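Long-range contacts in DUF1436 domain-containing protein (Neisseria meningitidis, PDB 2GKP), which is of unknown function but belongs to the CdiI family, so it is probably an immunity protein that neutralises a toxin of contact-dependent growth inhibition: residues Asp11-Tyr16 and Gln26-Phe31; Thr49-Leu54 and Ile155-Lys160; Ile116-Gly121 and Leu146-Ser151. All blocks are in the same frame, centred on the assembly; numbering follows the deposited sequence. Where two conformers were deposited one is given.

Contact 1 (Asp11-Tyr16 and Gln26-Phe31); sequences DYWAGY and QTWSGF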
ATOM      1  N   ASP A  11      -0.362  14.671  -4.111  1.00 18.45           N
ATOM      2  CA  ASP A  11      -0.083  13.249  -4.285  1.00 16.39           C
ATOM      3  C   ASP A  11      -0.662  12.428  -3.152  1.00 15.79           C
ATOM      4  O   ASP A  11      -0.503  12.792  -2.000  1.00 15.38           O
ATOM      5  CB  ASP A  11       1.436  13.030  -4.321  1.00 18.48           C
ATOM      6  CG  ASP A  11       2.079  13.763  -5.475  1.00 19.94           C
ATOM      7  OD1 ASP A  11       1.781  13.406  -6.639  1.00 19.82           O
ATOM      8  OD2 ASP A  11       2.857  14.707  -5.190  1.00 23.21           O
ATOM      9  N   TYR A  12      -1.292  11.304  -3.500  1.00 13.30           N
ATOM     10  CA  TYR A  12      -1.768  10.363  -2.501  1.00 12.53           C
ATOM     11  C   TYR A  12      -1.194   9.008  -2.841  1.00 11.65           C
ATOM     12  O   TYR A  12      -1.211   8.603  -4.004  1.00 12.40           O
ATOM     13  CB  TYR A  12      -3.309  10.304  -2.501  1.00 12.45           C
ATOM     14  CG  TYR A  12      -3.971  11.649  -2.296  1.00 12.74           C
ATOM     15  CD1 TYR A  12      -4.389  12.029  -1.035  1.00 13.61           C
ATOM     16  CD2 TYR A  12      -4.111  12.549  -3.347  1.00 13.98           C
ATOM     17  CE1 TYR A  12      -4.985  13.294  -0.813  1.00 15.74           C
ATOM     18  CE2 TYR A  12      -4.700  13.800  -3.143  1.00 16.10           C
ATOM     19  CZ  TYR A  12      -5.127  14.145  -1.875  1.00 14.73           C
ATOM     20  OH  TYR A  12      -5.716  15.375  -1.650  1.00 18.18           O
ATOM     21  N   TRP A  13      -0.739   8.299  -1.807  1.00 12.11           N
ATOM     22  CA  TRP A  13      -0.142   7.002  -2.007  1.00 11.05           C
ATOM     23  C   TRP A  13      -0.710   5.939  -1.070  1.00 11.45           C
ATOM     24  O   TRP A  13      -1.114   6.238   0.073  1.00 12.15           O
ATOM     25  CB  TRP A  13       1.369   7.088  -1.780  1.00 12.13           C
ATOM     26  CG  TRP A  13       2.155   7.739  -2.864  1.00 12.20           C
ATOM     27  CD1 TRP A  13       2.337   9.082  -3.064  1.00 13.60           C
ATOM     28  CD2 TRP A  13       2.967   7.075  -3.845  1.00 13.28           C
ATOM     29  NE1 TRP A  13       3.203   9.288  -4.119  1.00 14.43           N
ATOM     30  CE2 TRP A  13       3.576   8.074  -4.636  1.00 13.54           C
ATOM     31  CE3 TRP A  13       3.199   5.724  -4.163  1.00 14.25           C
ATOM     32  CZ2 TRP A  13       4.442   7.765  -5.690  1.00 15.23           C
ATOM     33  CZ3 TRP A  13       4.058   5.427  -5.218  1.00 16.18           C
ATOM     34  CH2 TRP A  13       4.683   6.444  -5.961  1.00 15.75           C
ATOM     35  N   ALA A  14      -0.682   4.683  -1.549  1.00 11.35           N
ATOM     36  CA  ALA A  14      -1.137   3.550  -0.755  1.00 11.05           C
ATOM     37  C   ALA A  14      -0.486   2.296  -1.253  1.00 10.45           C
ATOM     38  O   ALA A  14       0.099   2.270  -2.322  1.00 11.63           O
ATOM     39  CB  ALA A  14      -2.701   3.384  -0.796  1.00 11.66           C
ATOM     40  N   GLY A  15      -0.578   1.242  -0.444  1.00 11.49           N
ATOM     41  CA  GLY A  15      -0.031  -0.045  -0.831  1.00 11.99           C
ATOM     42  C   GLY A  15      -1.059  -1.164  -0.696  1.00 11.20           C
ATOM     43  O   GLY A  15      -1.989  -1.074   0.116  1.00 11.28           O
ATOM     44  N   TYR A  16      -0.837  -2.214  -1.472  1.00 11.14           N
ATOM     45  CA  TYR A  16      -1.744  -3.362  -1.538  0.50 12.77           C
ATOM     46  C   TYR A  16      -0.844  -4.577  -1.593  1.00 12.18           C
ATOM     47  O   TYR A  16      -0.219  -4.861  -2.629  1.00 13.78           O
ATOM     48  CB  TYR A  16      -2.659  -3.251  -2.783  0.50 13.43           C
ATOM     49  CG  TYR A  16      -3.476  -4.478  -3.143  0.50 14.01           C
ATOM     50  CD1 TYR A  16      -4.352  -5.059  -2.235  0.50 15.29           C
ATOM     51  CD2 TYR A  16      -3.421  -5.013  -4.425  0.50 11.30           C
ATOM     52  CE1 TYR A  16      -5.133  -6.179  -2.598  0.50 16.69           C
ATOM     53  CE2 TYR A  16      -4.183  -6.142  -4.790  0.50 14.04           C
ATOM     54  CZ  TYR A  16      -5.027  -6.713  -3.868  0.50 15.38           C
ATOM     55  OH  TYR A  16      -5.792  -7.807  -4.230  0.50 17.23           O
ATOM     56  N   GLN A  26      -2.823  -0.542   2.811  1.00 11.85           N
ATOM     57  CA  GLN A  26      -2.167   0.367   3.725  1.00 12.39           C
ATOM     58  C   GLN A  26      -2.061   1.778   3.153  1.00 11.73           C
ATOM     59  O   GLN A  26      -1.557   1.955   2.047  1.00 12.70           O
ATOM     60  CB  GLN A  26      -0.737  -0.193   3.958  1.00 13.35           C
ATOM     61  CG  GLN A  26       0.187   0.610   4.852  1.00 15.36           C
ATOM     62  CD  GLN A  26      -0.328   0.622   6.266  1.00 16.82           C
ATOM     63  OE1 GLN A  26      -0.562  -0.438   6.866  1.00 16.69           O
ATOM     64  NE2 GLN A  26      -0.495   1.805   6.807  1.00 16.41           N
ATOM     65  N   THR A  27      -2.409   2.790   3.948  1.00 12.52           N
ATOM     66  CA  THR A  27      -2.084   4.184   3.594  1.00 11.90           C
ATOM     67  C   THR A  27      -0.571   4.426   3.646  1.00 12.60           C
ATOM     68  O   THR A  27       0.092   3.949   4.563  1.00 12.38           O
ATOM     69  CB  THR A  27      -2.737   5.135   4.622  1.00 12.24           C
ATOM     70  OG1 THR A  27      -4.150   5.032   4.468  1.00 12.91           O
ATOM     71  CG2 THR A  27      -2.331   6.607   4.384  1.00 14.90           C
ATOM     72  N   TRP A  28      -0.048   5.155   2.651  1.00 12.99           N
ATOM     73  CA  TRP A  28       1.342   5.632   2.666  1.00 12.94           C
ATOM     74  C   TRP A  28       1.330   7.156   2.821  1.00 12.53           C
ATOM     75  O   TRP A  28       0.359   7.830   2.427  1.00 12.40           O
ATOM     76  CB  TRP A  28       1.991   5.277   1.325  1.00 12.97           C
ATOM     77  CG  TRP A  28       2.369   3.847   1.133  1.00 11.94           C
ATOM     78  CD1 TRP A  28       1.768   2.730   1.693  1.00 12.72           C
ATOM     79  CD2 TRP A  28       3.375   3.360   0.263  1.00 13.00           C
ATOM     80  NE1 TRP A  28       2.393   1.579   1.243  1.00 13.02           N
ATOM     81  CE2 TRP A  28       3.371   1.937   0.361  1.00 12.60           C
ATOM     82  CE3 TRP A  28       4.316   3.983  -0.570  1.00 13.97           C
ATOM     83  CZ2 TRP A  28       4.275   1.144  -0.337  1.00 14.55           C
ATOM     84  CZ3 TRP A  28       5.204   3.176  -1.288  1.00 17.17           C
ATOM     85  CH2 TRP A  28       5.171   1.775  -1.157  1.00 16.89           C
ATOM     86  N   SER A  29       2.416   7.705   3.377  1.00 12.49           N
ATOM     87  CA  SER A  29       2.542   9.147   3.546  1.00 13.03           C
ATOM     88  C   SER A  29       3.988   9.532   3.295  1.00 13.82           C
ATOM     89  O   SER A  29       4.854   8.663   3.090  1.00 12.86           O
ATOM     90  CB  SER A  29       2.145   9.551   4.979  1.00 14.48           C
ATOM     91  OG  SER A  29       0.762   9.260   5.207  1.00 14.06           O
ATOM     92  N   GLY A  30       4.259  10.844   3.345  1.00 13.21           N
ATOM     93  CA  GLY A  30       5.633  11.281   3.131  1.00 13.89           C
ATOM     94  C   GLY A  30       5.696  12.675   2.578  1.00 13.67           C
ATOM     95  O   GLY A  30       4.732  13.448   2.675  1.00 14.17           O
ATOM     96  N   PHE A  31       6.867  13.012   2.030  1.00 14.34           N
ATOM     97  CA  PHE A  31       7.050  14.237   1.281  1.00 13.62           C
ATOM     98  C   PHE A  31       8.186  13.908   0.313  1.00 14.33           C
ATOM     99  O   PHE A  31       9.249  13.428   0.736  1.00 13.89           O
ATOM    100  CB  PHE A  31       7.480  15.428   2.172  1.00 14.61           C
ATOM    101  CG  PHE A  31       7.978  16.581   1.364  1.00 15.93           C
ATOM    102  CD1 PHE A  31       7.066  17.438   0.731  1.00 15.15           C
ATOM    103  CD2 PHE A  31       9.360  16.755   1.144  1.00 16.11           C
ATOM    104  CE1 PHE A  31       7.499  18.450  -0.118  1.00 17.85           C
ATOM    105  CE2 PHE A  31       9.805  17.763   0.308  1.00 18.36           C
ATOM    106  CZ  PHE A  31       8.898  18.634  -0.304  1.00 17.65           C
TER
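Trp13 and Trp28 come from the two antiparallel strands of a beta hairpin, 11-18 and 23-30, and lie on the same face of the sheet. They meet at their roots, CB of Trp13 standing 3.6 Å from CB of Trp28. Beyond that point the side chains cross at a slant, and the six-membered rings come near each other through CE3 of Trp13 and CE3 of Trp28. The Trp28 indole turns back over its neighbour strand, with CG anti to its own carbonyl carbon (chi1 -76°), and lays one face over the carbonyl carbon of Ala14, its CD1 3.7 Å from Ala14 C. The NE1 end of the ring reaches Gly15, where NE1 lies 3.6 Å from the bare CA of that glycine. Trp13 instead stacks on Tyr34 and Trp117, joining an aromatic group that continues onto strand 112-119. On the other face, Ala14 and Thr27 form a non-hydrogen-bonded pair directed to helix 51-63, where Thr27 OG1 bonds to Ala61 O. The Gln26 side chain leaves the pairing by bending at its second torsion (chi2 66°), and its NE2 donates both to Thr27 O and to Tyr40 O on strand 34-45. Gly15 and Gln26 are a hydrogen-bonded pair, joined by Gln26 N to Gly15 O at 2.9 Å and by Gly15 N to Gln26 O at 2.8 Å, the latter N-H lying in the plane of the carbonyl it meets.

Contact 2 (Thr49-Leu54 and Ile155-Lys160); sequences TDNETL and IGAGLK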
ATOM      1  N   THR A  49     -12.107 -11.038  -1.898  1.00 15.28           N
ATOM      2  CA  THR A  49     -12.920  -9.855  -1.659  0.60 16.31           C
ATOM      3  C   THR A  49     -13.451  -9.346  -2.978  1.00 17.05           C
ATOM      4  O   THR A  49     -12.733  -9.356  -3.968  1.00 16.79           O
ATOM      5  CB  THR A  49     -12.061  -8.768  -1.041  0.60 16.14           C
ATOM      6  OG1 THR A  49     -11.625  -9.215   0.219  0.60 16.69           O
ATOM      7  CG2 THR A  49     -12.879  -7.513  -0.796  0.60 16.49           C
ATOM      8  N   ASP A  50     -14.698  -8.882  -2.976  1.00 18.64           N
ATOM      9  CA  ASP A  50     -15.248  -8.392  -4.208  1.00 19.81           C
ATOM     10  C   ASP A  50     -14.555  -7.115  -4.665  1.00 19.14           C
ATOM     11  O   ASP A  50     -13.965  -6.386  -3.853  1.00 19.84           O
ATOM     12  CB  ASP A  50     -16.752  -8.192  -4.075  1.00 21.22           C
ATOM     13  CG  ASP A  50     -17.090  -7.021  -3.255  1.00 25.61           C
ATOM     14  OD1 ASP A  50     -17.187  -7.134  -2.015  1.00 29.01           O
ATOM     15  OD2 ASP A  50     -17.303  -5.965  -3.887  1.00 28.24           O
ATOM     16  N   ASN A  51     -14.583  -6.882  -5.965  1.00 18.25           N
ATOM     17  CA  ASN A  51     -13.894  -5.711  -6.524  1.00 18.08           C
ATOM     18  C   ASN A  51     -14.376  -4.387  -5.908  1.00 18.28           C
ATOM     19  O   ASN A  51     -13.567  -3.506  -5.642  1.00 19.01           O
ATOM     20  CB  ASN A  51     -14.036  -5.701  -8.025  1.00 19.28           C
ATOM     21  CG  ASN A  51     -13.186  -6.776  -8.681  1.00 20.53           C
ATOM     22  OD1 ASN A  51     -12.341  -7.362  -8.021  1.00 25.80           O
ATOM     23  ND2 ASN A  51     -13.391  -7.024  -9.959  1.00 23.23           N
ATOM     24  N   GLU A  52     -15.679  -4.244  -5.669  1.00 19.32           N
ATOM     25  CA  GLU A  52     -16.161  -2.991  -5.095  0.50 19.52           C
ATOM     26  C   GLU A  52     -15.575  -2.727  -3.688  1.00 19.61           C
ATOM     27  O   GLU A  52     -15.175  -1.572  -3.391  1.00 19.66           O
ATOM     28  CB  GLU A  52     -17.700  -2.944  -5.162  0.50 20.23           C
ATOM     29  CG  GLU A  52     -18.321  -1.555  -5.028  0.50 20.53           C
ATOM     30  CD  GLU A  52     -18.445  -1.141  -3.577  0.50 21.72           C
ATOM     31  OE1 GLU A  52     -18.418  -2.050  -2.731  0.50 22.84           O
ATOM     32  OE2 GLU A  52     -18.577   0.069  -3.270  0.50 23.20           O
ATOM     33  N   THR A  53     -15.428  -3.765  -2.856  1.00 18.80           N
ATOM     34  CA  THR A  53     -14.876  -3.596  -1.518  1.00 19.18           C
ATOM     35  C   THR A  53     -13.374  -3.293  -1.638  1.00 17.96           C
ATOM     36  O   THR A  53     -12.844  -2.452  -0.904  1.00 18.68           O
ATOM     37  CB  THR A  53     -15.110  -4.872  -0.627  1.00 19.23           C
ATOM     38  OG1 THR A  53     -16.522  -5.115  -0.532  1.00 22.21           O
ATOM     39  CG2 THR A  53     -14.565  -4.676   0.782  1.00 20.74           C
ATOM     40  N   LEU A  54     -12.690  -3.975  -2.540  1.00 17.42           N
ATOM     41  CA  LEU A  54     -11.260  -3.761  -2.701  1.00 17.06           C
ATOM     42  C   LEU A  54     -11.001  -2.330  -3.227  1.00 16.12           C
ATOM     43  O   LEU A  54     -10.155  -1.594  -2.673  1.00 15.20           O
ATOM     44  CB  LEU A  54     -10.678  -4.795  -3.665  1.00 16.53           C
ATOM     45  CG  LEU A  54      -9.172  -4.699  -3.994  1.00 16.63           C
ATOM     46  CD1 LEU A  54      -8.346  -4.654  -2.673  1.00 17.57           C
ATOM     47  CD2 LEU A  54      -8.696  -5.770  -4.965  1.00 19.05           C
ATOM     48  N   ILE A 155     -11.792   0.009 -10.189  1.00 17.13           N
ATOM     49  CA  ILE A 155     -10.518   0.136  -9.500  1.00 17.09           C
ATOM     50  C   ILE A 155     -10.106  -1.205  -8.880  1.00 17.30           C
ATOM     51  O   ILE A 155      -8.943  -1.621  -9.019  1.00 17.16           O
ATOM     52  CB  ILE A 155     -10.562   1.324  -8.531  1.00 16.78           C
ATOM     53  CG1 ILE A 155     -10.730   2.615  -9.351  1.00 16.87           C
ATOM     54  CG2 ILE A 155      -9.274   1.392  -7.715  1.00 14.78           C
ATOM     55  CD1 ILE A 155     -11.093   3.815  -8.524  1.00 15.70           C
ATOM     56  N   GLY A 156     -11.042  -1.908  -8.244  1.00 16.97           N
ATOM     57  CA  GLY A 156     -10.755  -3.233  -7.676  1.00 17.99           C
ATOM     58  C   GLY A 156     -10.273  -4.212  -8.726  1.00 17.81           C
ATOM     59  O   GLY A 156      -9.301  -4.965  -8.478  1.00 17.83           O
ATOM     60  N   ALA A 157     -10.906  -4.201  -9.906  1.00 18.24           N
ATOM     61  CA  ALA A 157     -10.461  -5.050 -11.006  1.00 18.43           C
ATOM     62  C   ALA A 157      -9.018  -4.736 -11.412  1.00 18.77           C
ATOM     63  O   ALA A 157      -8.203  -5.654 -11.697  1.00 18.81           O
ATOM     64  CB  ALA A 157     -11.439  -5.009 -12.231  1.00 20.12           C
ATOM     65  N   GLY A 158      -8.688  -3.452 -11.481  1.00 18.24           N
ATOM     66  CA  GLY A 158      -7.349  -3.079 -11.897  1.00 17.04           C
ATOM     67  C   GLY A 158      -6.341  -3.418 -10.811  1.00 16.13           C
ATOM     68  O   GLY A 158      -5.209  -3.783 -11.106  1.00 16.48           O
ATOM     69  N   LEU A 159      -6.751  -3.363  -9.554  1.00 15.41           N
ATOM     70  CA  LEU A 159      -5.850  -3.787  -8.467  1.00 15.84           C
ATOM     71  C   LEU A 159      -5.512  -5.264  -8.557  1.00 15.25           C
ATOM     72  O   LEU A 159      -4.341  -5.661  -8.389  1.00 14.94           O
ATOM     73  CB  LEU A 159      -6.454  -3.479  -7.094  1.00 16.05           C
ATOM     74  CG  LEU A 159      -6.557  -1.965  -6.856  1.00 17.20           C
ATOM     75  CD1 LEU A 159      -7.663  -1.635  -5.865  1.00 17.33           C
ATOM     76  CD2 LEU A 159      -5.222  -1.470  -6.357  1.00 17.21           C
ATOM     77  N   LYS A 160      -6.541  -6.085  -8.798  1.00 16.46           N
ATOM     78  CA  LYS A 160      -6.338  -7.527  -8.900  1.00 16.86           C
ATOM     79  C   LYS A 160      -5.477  -7.853 -10.123  1.00 16.00           C
ATOM     80  O   LYS A 160      -4.632  -8.765 -10.080  1.00 15.59           O
ATOM     81  CB  LYS A 160      -7.704  -8.231  -8.970  1.00 16.50           C
ATOM     82  CG  LYS A 160      -8.382  -8.204  -7.627  1.00 19.15           C
ATOM     83  CD  LYS A 160      -9.587  -9.138  -7.582  1.00 19.23           C
ATOM     84  CE  LYS A 160     -10.446  -8.911  -6.346  1.00 21.76           C
ATOM     85  NZ  LYS A 160     -11.688  -9.792  -6.374  1.00 23.88           N
TER
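Lys160 reaches from helix 152-164 to the start of helix 51-63, where its NZ donates to Thr49 O at 2.7 Å, almost along the C=O axis. The lysine chain is extended beyond CG, which carries the ammonium past Asn51 to the turn before the helix. The Asn51 side chain crosses the lysine chain at a slant, its OD1 3.0 Å from Lys160 CE, while the other branch of the amide, ND2, rests 3.6 Å from Ala157 CB. Apolar contacts centre on Leu54. Its CD2 packs against Lys160 CG. Leu54 CD2 also lies 3.8 Å from Leu159 CB; Leu159 touches Val58 of helix 51-63 and Ile125 of strand 122-132 as well. The helices approach closely at Gly156, which has no side chain, and its CA comes up to Asn51 O in a CH...O contact of 3.5 Å. At the helix start Asp50 is the N-cap residue, OD2 accepting from Thr53 N and OD1 from the Thr53 hydroxyl at 2.6 Å. The carbonyl of Thr49, a buried residue, thus receives a charged donor whose CG packs on Leu54, so the lysine joins two helices by its aliphatic chain as well as by its ammonium group.

Contact 3 (Ile116-Gly121 and Leu146-Ser151); sequences IWLHNG and LSLDNS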
ATOM      1  N   ILE A 116       0.170   2.171  -5.136  1.00 10.97           N
ATOM      2  CA  ILE A 116      -0.833   2.989  -5.866  1.00 11.77           C
ATOM      3  C   ILE A 116      -0.502   4.438  -5.611  1.00 10.76           C
ATOM      4  O   ILE A 116      -0.316   4.863  -4.450  1.00 11.42           O
ATOM      5  CB  ILE A 116      -2.297   2.713  -5.375  1.00 10.95           C
ATOM      6  CG1 ILE A 116      -2.631   1.223  -5.520  1.00 12.32           C
ATOM      7  CG2 ILE A 116      -3.279   3.533  -6.190  1.00 13.00           C
ATOM      8  CD1 ILE A 116      -2.441   0.416  -4.214  1.00 12.49           C
ATOM      9  N   TRP A 117      -0.405   5.186  -6.731  1.00 12.20           N
ATOM     10  CA  TRP A 117      -0.147   6.627  -6.691  1.00 11.88           C
ATOM     11  C   TRP A 117      -1.284   7.368  -7.399  1.00 11.18           C
ATOM     12  O   TRP A 117      -1.561   7.078  -8.546  1.00 11.24           O
ATOM     13  CB  TRP A 117       1.192   6.932  -7.355  1.00 13.51           C
ATOM     14  CG  TRP A 117       1.440   8.413  -7.565  1.00 13.90           C
ATOM     15  CD1 TRP A 117       1.191   9.445  -6.692  1.00 14.77           C
ATOM     16  CD2 TRP A 117       2.000   9.007  -8.738  1.00 16.01           C
ATOM     17  NE1 TRP A 117       1.590  10.645  -7.247  1.00 14.67           N
ATOM     18  CE2 TRP A 117       2.072  10.401  -8.507  1.00 15.63           C
ATOM     19  CE3 TRP A 117       2.448   8.492  -9.968  1.00 17.82           C
ATOM     20  CZ2 TRP A 117       2.593  11.288  -9.450  1.00 18.27           C
ATOM     21  CZ3 TRP A 117       2.930   9.387 -10.927  1.00 16.94           C
ATOM     22  CH2 TRP A 117       3.021  10.771 -10.649  1.00 17.13           C
ATOM     23  N   LEU A 118      -1.970   8.251  -6.663  1.00 11.41           N
ATOM     24  CA  LEU A 118      -3.008   9.108  -7.245  1.00 12.88           C
ATOM     25  C   LEU A 118      -2.517  10.547  -7.340  1.00 13.69           C
ATOM     26  O   LEU A 118      -2.037  11.101  -6.373  1.00 13.39           O
ATOM     27  CB  LEU A 118      -4.227   9.087  -6.330  1.00 12.71           C
ATOM     28  CG  LEU A 118      -5.400  10.028  -6.699  1.00 11.62           C
ATOM     29  CD1 LEU A 118      -5.969   9.676  -8.059  1.00 12.43           C
ATOM     30  CD2 LEU A 118      -6.473   9.904  -5.628  1.00 13.81           C
ATOM     31  N   HIS A 119      -2.706  11.146  -8.506  1.00 14.99           N
ATOM     32  CA  HIS A 119      -2.294  12.533  -8.726  1.00 16.89           C
ATOM     33  C   HIS A 119      -3.150  13.092  -9.848  1.00 16.75           C
ATOM     34  O   HIS A 119      -3.201  12.505 -10.932  1.00 16.65           O
ATOM     35  CB  HIS A 119      -0.814  12.595  -9.123  1.00 17.97           C
ATOM     36  CG  HIS A 119      -0.315  13.986  -9.346  1.00 21.44           C
ATOM     37  ND1 HIS A 119      -0.221  14.557 -10.595  1.00 24.93           N
ATOM     38  CD2 HIS A 119       0.081  14.931  -8.465  1.00 24.05           C
ATOM     39  CE1 HIS A 119       0.249  15.788 -10.475  1.00 24.87           C
ATOM     40  NE2 HIS A 119       0.427  16.046  -9.193  1.00 27.59           N
ATOM     41  N   ASN A 120      -3.862  14.189  -9.562  1.00 17.89           N
ATOM     42  CA  ASN A 120      -4.762  14.817 -10.533  1.00 19.08           C
ATOM     43  C   ASN A 120      -5.653  13.813 -11.250  1.00 17.62           C
ATOM     44  O   ASN A 120      -5.812  13.822 -12.484  1.00 18.57           O
ATOM     45  CB  ASN A 120      -3.960  15.661 -11.530  1.00 20.24           C
ATOM     46  CG  ASN A 120      -3.291  16.862 -10.871  1.00 23.62           C
ATOM     47  OD1 ASN A 120      -3.634  17.255  -9.752  1.00 29.67           O
ATOM     48  ND2 ASN A 120      -2.303  17.440 -11.558  1.00 27.77           N
ATOM     49  N   GLY A 121      -6.246  12.953 -10.431  1.00 16.38           N
ATOM     50  CA  GLY A 121      -7.250  12.035 -10.906  1.00 15.28           C
ATOM     51  C   GLY A 121      -6.680  10.784 -11.550  1.00 15.33           C
ATOM     52  O   GLY A 121      -7.426   9.895 -11.846  1.00 15.92           O
ATOM     53  N   LEU A 146      -5.458   3.705 -14.269  1.00 15.69           N
ATOM     54  CA  LEU A 146      -6.880   4.022 -14.206  1.00 15.51           C
ATOM     55  C   LEU A 146      -7.049   5.470 -13.752  1.00 14.54           C
ATOM     56  O   LEU A 146      -6.105   6.259 -13.777  1.00 15.35           O
ATOM     57  CB  LEU A 146      -7.611   3.068 -13.260  1.00 15.77           C
ATOM     58  CG  LEU A 146      -7.612   1.596 -13.707  1.00 16.30           C
ATOM     59  CD1 LEU A 146      -8.191   0.718 -12.644  1.00 18.58           C
ATOM     60  CD2 LEU A 146      -8.376   1.406 -14.990  1.00 19.81           C
ATOM     61  N   SER A 147      -8.256   5.843 -13.374  1.00 15.17           N
ATOM     62  CA  SER A 147      -8.460   7.211 -12.939  1.00 14.96           C
ATOM     63  C   SER A 147      -9.671   7.302 -12.034  1.00 15.28           C
ATOM     64  O   SER A 147     -10.402   6.330 -11.848  1.00 15.05           O
ATOM     65  CB  SER A 147      -8.586   8.157 -14.144  1.00 17.93           C
ATOM     66  OG  SER A 147      -9.923   8.181 -14.561  1.00 19.51           O
ATOM     67  N   LEU A 148      -9.900   8.487 -11.489  1.00 14.94           N
ATOM     68  CA  LEU A 148     -11.076   8.706 -10.646  1.00 14.51           C
ATOM     69  C   LEU A 148     -12.384   8.708 -11.443  1.00 15.83           C
ATOM     70  O   LEU A 148     -13.467   8.731 -10.860  1.00 15.67           O
ATOM     71  CB  LEU A 148     -10.944   9.984  -9.803  1.00 13.48           C
ATOM     72  CG  LEU A 148      -9.806   9.976  -8.765  1.00 15.48           C
ATOM     73  CD1 LEU A 148      -9.821  11.331  -8.071  1.00 15.58           C
ATOM     74  CD2 LEU A 148     -10.030   8.812  -7.767  1.00 14.95           C
ATOM     75  N   ASP A 149     -12.280   8.626 -12.768  1.00 15.47           N
ATOM     76  CA  ASP A 149     -13.477   8.381 -13.580  1.00 17.03           C
ATOM     77  C   ASP A 149     -14.041   6.997 -13.265  1.00 17.53           C
ATOM     78  O   ASP A 149     -15.237   6.731 -13.460  1.00 19.05           O
ATOM     79  CB  ASP A 149     -13.127   8.300 -15.070  1.00 16.89           C
ATOM     80  CG  ASP A 149     -12.543   9.584 -15.651  1.00 18.24           C
ATOM     81  OD1 ASP A 149     -12.653  10.695 -15.081  1.00 17.26           O
ATOM     82  OD2 ASP A 149     -11.951   9.466 -16.742  1.00 23.13           O
ATOM     83  N   ASN A 150     -13.141   6.078 -12.897  1.00 17.35           N
ATOM     84  CA  ASN A 150     -13.498   4.668 -12.681  1.00 17.98           C
ATOM     85  C   ASN A 150     -14.255   4.464 -11.381  1.00 18.25           C
ATOM     86  O   ASN A 150     -13.955   5.123 -10.390  1.00 18.91           O
ATOM     87  CB  ASN A 150     -12.232   3.777 -12.736  1.00 18.46           C
ATOM     88  CG  ASN A 150     -11.592   3.738 -14.130  1.00 17.20           C
ATOM     89  OD1 ASN A 150     -10.500   4.268 -14.340  1.00 18.20           O
ATOM     90  ND2 ASN A 150     -12.301   3.148 -15.109  1.00 20.09           N
ATOM     91  N   SER A 151     -15.214   3.533 -11.387  1.00 18.11           N
ATOM     92  CA  SER A 151     -15.944   3.181 -10.175  1.00 19.21           C
ATOM     93  C   SER A 151     -15.034   2.391  -9.254  1.00 18.72           C
ATOM     94  O   SER A 151     -14.023   1.844  -9.729  1.00 19.06           O
ATOM     95  CB  SER A 151     -17.109   2.288 -10.517  1.00 18.71           C
ATOM     96  OG  SER A 151     -16.637   1.080 -11.108  1.00 21.23           O
TER
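Gly121 O accepts a hydrogen bond from Leu148 N, 2.9 Å long with an N-H...O angle of 150° and the donor in the carbonyl plane. The same oxygen lies 3.1 Å from Ser147 CB, so the carbonyl fits tightly against the end of strand 144-147. Leu148 adds the apolar part: its CD1 touches Gly121 CA at 3.9 Å, and its CG meets Leu118 CD1 at 3.9 Å, the two leucines crossing at about a right angle. Leu118 reaches this point with CG anti to its backbone N (chi1 175°), which swings its end towards the turn. A second shell holds the turn itself. Ser147 to Asn150 is a type I beta turn closed by Asn150 N to Ser147 O. Ser147 OG accepts from Asp149 N, an ST turn, and Asn150 OD1 accepts from Ser147 N at 2.9 Å, while Asn150 ND2 is held by Glu154. Asn120 and Gly121, both with positive phi, form the tight link between strands 112-119 and 122-132. Leu118 and Leu148 both touch Phe6, and Leu148 also rests on Leu59 of helix 51-63. Strand 122-132 runs between the two segments' strands in the sheet, and Ser151, just after the turn, is the N-cap of helix 152-164.

In the fold
Contact 1 comes first along the chain, in the hairpin of strands 11-18 and 23-30; contact 2 opens after it, and contact 3 falls between the two segments of contact 2. Contacts 1 and 3 share the antiparallel sheet, where strands 11-18 and 112-119 are neighbours; the centres of the two contacts are about 14 Å apart. Contact 2 joins helices 51-63 and 152-164 against that sheet, its centre about 18 Å from that of contact 1 and 14 Å from that of contact 3. Tyr16 packs on Leu54 and Leu159, while Leu159 reaches Ile116. Residues distant in sequence are thereby gathered into a single alpha+beta fold, with the two helices packed on the sheet.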